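Local coordinates for hydrolase, haloacid dehalogenase-like family (Porphyromonas gingivalis, PDB 2I6X), which is a predicted hydrolase of the haloacid dehalogenase (HAD) superfamily, whose exact substrate and reaction are not established, at residues E93-I98 with D134-K139. Residues are numbered along the deposited sequence; the frame is centred on the assembly and turned at random.
Sequences EKFDYI and DSFFDK
Phe136 meets Phe95 and Ile98 where helix 92-101 packs against the loop leading into strand 139-142, an outermost strand of the parallel sheet in the Rossmann-like HAD core. The contact is buried and largely apolar, with no hydrogen bond across it.

Ser135 precedes Phe136 in a 3-10 turn; its carbonyl oxygen accepts a hydrogen bond from Arg102, just past the helix, which also forms a salt bridge with Asp138. The CA-CB bond of Phe136 points toward the helix, and its side chain lies against Phe95 and Ile98. One face of its ring receives the edge of the Phe95 ring, an edge-to-face pair with ring centroids 4.8 Å apart and planes at 54°. Phe95 CD1 sits over the centre of the Phe136 ring, 3.5 Å above its plane. Phe95 CB adds an off-centre CH-pi contact to the Phe136 ring. The carbonyl oxygen of Phe95 lies 3.4 Å from Phe136 CE1. Arg131 makes a cation-pi contact with Phe136.

Phe137 comes next, its side chain touching Phe10 and Leu109 of the sheet. Ile98 CG2 lies 4.1 Å from Phe136 CB. The same methyl meets the Phe137 ring obliquely, 4.2 Å from Phe137 CE1, so one branch of Ile98 touches both phenylalanines.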
ATOM      1  N   GLU A  93      12.776   6.574  -8.761  1.00 64.47           N
ATOM      2  CA  GLU A  93      14.074   6.087  -8.305  1.00 65.13           C
ATOM      3  C   GLU A  93      13.995   4.894  -7.353  1.00 63.84           C
ATOM      4  O   GLU A  93      14.824   3.999  -7.439  1.00 63.65           O
ATOM      5  CB  GLU A  93      14.993   7.207  -7.797  1.00 65.36           C
ATOM      6  CG  GLU A  93      14.831   7.693  -6.349  1.00 67.14           C
ATOM      7  CD  GLU A  93      15.873   8.790  -6.004  1.00 69.57           C
ATOM      8  OE1 GLU A  93      17.078   8.454  -5.807  1.00 72.77           O
ATOM      9  OE2 GLU A  93      15.488   9.996  -5.950  1.00 74.79           O
ATOM     10  N   LYS A  94      12.989   4.870  -6.478  1.00 62.79           N
ATOM     11  CA  LYS A  94      12.799   3.731  -5.590  1.00 62.50           C
ATOM     12  C   LYS A  94      12.345   2.501  -6.361  1.00 62.58           C
ATOM     13  O   LYS A  94      12.748   1.392  -6.034  1.00 62.00           O
ATOM     14  CB  LYS A  94      11.855   4.057  -4.442  1.00 62.02           C
ATOM     15  CG  LYS A  94      12.398   5.128  -3.500  1.00 62.57           C
ATOM     16  CD  LYS A  94      11.355   5.448  -2.446  1.00 64.78           C
ATOM     17  CE  LYS A  94      11.719   6.634  -1.565  1.00 63.11           C
ATOM     18  NZ  LYS A  94      10.615   6.890  -0.583  1.00 63.46           N
ATOM     19  N   PHE A  95      11.550   2.690  -7.417  1.00 62.61           N
ATOM     20  CA  PHE A  95      11.211   1.549  -8.277  1.00 62.63           C
ATOM     21  C   PHE A  95      12.419   1.028  -9.060  1.00 62.62           C
ATOM     22  O   PHE A  95      12.598  -0.181  -9.187  1.00 62.14           O
ATOM     23  CB  PHE A  95      10.029   1.861  -9.195  1.00 62.12           C
ATOM     24  CG  PHE A  95       8.712   1.686  -8.527  1.00 62.37           C
ATOM     25  CD1 PHE A  95       8.175   0.406  -8.337  1.00 63.47           C
ATOM     26  CD2 PHE A  95       8.015   2.787  -8.037  1.00 62.34           C
ATOM     27  CE1 PHE A  95       6.922   0.224  -7.697  1.00 62.28           C
ATOM     28  CE2 PHE A  95       6.778   2.619  -7.384  1.00 62.30           C
ATOM     29  CZ  PHE A  95       6.230   1.331  -7.225  1.00 62.13           C
ATOM     30  N   ASP A  96      13.239   1.946  -9.570  1.00 62.47           N
ATOM     31  CA  ASP A  96      14.502   1.575 -10.188  1.00 63.46           C
ATOM     32  C   ASP A  96      15.385   0.757  -9.243  1.00 62.91           C
ATOM     33  O   ASP A  96      15.946  -0.258  -9.651  1.00 62.59           O
ATOM     34  CB  ASP A  96      15.260   2.821 -10.685  1.00 64.47           C
ATOM     35  CG  ASP A  96      14.747   3.314 -12.024  1.00 67.67           C
ATOM     36  OD1 ASP A  96      13.992   2.564 -12.691  1.00 72.10           O
ATOM     37  OD2 ASP A  96      15.097   4.441 -12.426  1.00 71.48           O
ATOM     38  N   TYR A  97      15.484   1.202  -7.987  1.00 62.33           N
ATOM     39  CA  TYR A  97      16.299   0.540  -6.989  1.00 62.31           C
ATOM     40  C   TYR A  97      15.776  -0.862  -6.693  1.00 62.69           C
ATOM     41  O   TYR A  97      16.539  -1.809  -6.583  1.00 63.13           O
ATOM     42  CB  TYR A  97      16.376   1.356  -5.700  1.00 62.05           C
ATOM     43  CG  TYR A  97      17.093   0.606  -4.610  1.00 61.50           C
ATOM     44  CD1 TYR A  97      18.450   0.265  -4.746  1.00 62.92           C
ATOM     45  CD2 TYR A  97      16.427   0.211  -3.463  1.00 62.70           C
ATOM     46  CE1 TYR A  97      19.120  -0.462  -3.752  1.00 63.26           C
ATOM     47  CE2 TYR A  97      17.086  -0.518  -2.446  1.00 62.61           C
ATOM     48  CZ  TYR A  97      18.429  -0.849  -2.605  1.00 63.15           C
ATOM     49  OH  TYR A  97      19.085  -1.546  -1.624  1.00 62.79           O
ATOM     50  N   ILE A  98      14.468  -0.975  -6.564  1.00 63.16           N
ATOM     51  CA  ILE A  98      13.799  -2.240  -6.320  1.00 64.11           C
ATOM     52  C   ILE A  98      14.073  -3.150  -7.510  1.00 64.05           C
ATOM     53  O   ILE A  98      14.342  -4.319  -7.350  1.00 64.04           O
ATOM     54  CB  ILE A  98      12.274  -2.005  -6.086  1.00 64.16           C
ATOM     55  CG1 ILE A  98      12.047  -1.417  -4.702  1.00 64.67           C
ATOM     56  CG2 ILE A  98      11.434  -3.277  -6.200  1.00 65.61           C
ATOM     57  CD1 ILE A  98      10.584  -1.253  -4.411  1.00 68.87           C
ATOM     58  N   ASP A 134       2.886  -4.937 -10.575  1.00 66.02           N
ATOM     59  CA  ASP A 134       3.067  -6.365 -10.411  0.50 66.60           C
ATOM     60  C   ASP A 134       4.439  -6.814 -10.954  1.00 66.60           C
ATOM     61  O   ASP A 134       5.041  -7.769 -10.462  1.00 67.31           O
ATOM     62  CB  ASP A 134       1.906  -7.104 -11.085  0.50 66.73           C
ATOM     63  CG  ASP A 134       1.429  -8.293 -10.287  0.50 67.52           C
ATOM     64  OD1 ASP A 134       0.303  -8.254  -9.732  0.50 68.36           O
ATOM     65  OD2 ASP A 134       2.190  -9.277 -10.212  0.50 69.52           O
ATOM     66  N   SER A 135       4.944  -6.103 -11.950  1.00 66.24           N
ATOM     67  CA  SER A 135       6.221  -6.466 -12.563  1.00 66.20           C
ATOM     68  C   SER A 135       7.493  -6.264 -11.703  1.00 66.08           C
ATOM     69  O   SER A 135       8.564  -6.680 -12.108  1.00 66.24           O
ATOM     70  CB  SER A 135       6.393  -5.739 -13.901  1.00 65.93           C
ATOM     71  OG  SER A 135       6.883  -4.422 -13.695  1.00 65.88           O
ATOM     72  N   PHE A 136       7.397  -5.611 -10.547  1.00 65.96           N
ATOM     73  CA  PHE A 136       8.587  -5.420  -9.686  1.00 64.75           C
ATOM     74  C   PHE A 136       8.677  -6.478  -8.585  1.00 64.75           C
ATOM     75  O   PHE A 136       9.707  -6.605  -7.928  1.00 66.09           O
ATOM     76  CB  PHE A 136       8.604  -4.033  -9.046  1.00 63.43           C
ATOM     77  CG  PHE A 136       8.777  -2.910 -10.027  1.00 62.36           C
ATOM     78  CD1 PHE A 136      10.043  -2.445 -10.360  1.00 60.24           C
ATOM     79  CD2 PHE A 136       7.668  -2.307 -10.614  1.00 60.42           C
ATOM     80  CE1 PHE A 136      10.196  -1.388 -11.294  1.00 61.35           C
ATOM     81  CE2 PHE A 136       7.812  -1.271 -11.527  1.00 60.66           C
ATOM     82  CZ  PHE A 136       9.075  -0.800 -11.865  1.00 58.85           C
ATOM     83  N   PHE A 137       7.610  -7.233  -8.373  1.00 63.43           N
ATOM     84  CA  PHE A 137       7.583  -8.141  -7.237  1.00 62.58           C
ATOM     85  C   PHE A 137       7.389  -9.565  -7.682  1.00 63.15           C
ATOM     86  O   PHE A 137       6.845  -9.826  -8.766  1.00 62.48           O
ATOM     87  CB  PHE A 137       6.501  -7.695  -6.247  1.00 61.16           C
ATOM     88  CG  PHE A 137       6.625  -6.242  -5.875  1.00 59.85           C
ATOM     89  CD1 PHE A 137       7.556  -5.831  -4.927  1.00 58.53           C
ATOM     90  CD2 PHE A 137       5.877  -5.277  -6.523  1.00 58.08           C
ATOM     91  CE1 PHE A 137       7.709  -4.493  -4.599  1.00 56.36           C
ATOM     92  CE2 PHE A 137       6.022  -3.930  -6.188  1.00 57.16           C
ATOM     93  CZ  PHE A 137       6.945  -3.549  -5.231  1.00 57.15           C
ATOM     94  N   ASP A 138       7.865 -10.491  -6.861  1.00 63.76           N
ATOM     95  CA  ASP A 138       7.552 -11.879  -7.099  1.00 64.86           C
ATOM     96  C   ASP A 138       6.060 -12.062  -6.893  1.00 64.90           C
ATOM     97  O   ASP A 138       5.403 -12.757  -7.672  1.00 65.60           O
ATOM     98  CB  ASP A 138       8.420 -12.794  -6.241  1.00 65.25           C
ATOM     99  CG  ASP A 138       9.878 -12.748  -6.679  1.00 67.44           C
ATOM    100  OD1 ASP A 138      10.198 -13.258  -7.776  1.00 69.42           O
ATOM    101  OD2 ASP A 138      10.703 -12.157  -5.959  1.00 69.71           O
ATOM    102  N   LYS A 139       5.524 -11.376  -5.892  1.00 64.91           N
ATOM    103  CA  LYS A 139       4.081 -11.297  -5.683  1.00 65.12           C
ATOM    104  C   LYS A 139       3.615 -10.045  -4.926  1.00 64.44           C
ATOM    105  O   LYS A 139       4.294  -9.544  -4.031  1.00 63.66           O
ATOM    106  CB  LYS A 139       3.549 -12.562  -5.001  1.00 65.41           C
ATOM    107  CG  LYS A 139       2.035 -12.681  -5.048  1.00 67.74           C
ATOM    108  CD  LYS A 139       1.604 -14.132  -5.167  1.00 69.68           C
ATOM    109  CE  LYS A 139       0.100 -14.269  -5.201  1.00 72.27           C
ATOM    110  NZ  LYS A 139      -0.322 -15.730  -5.072  1.00 76.19           N
TER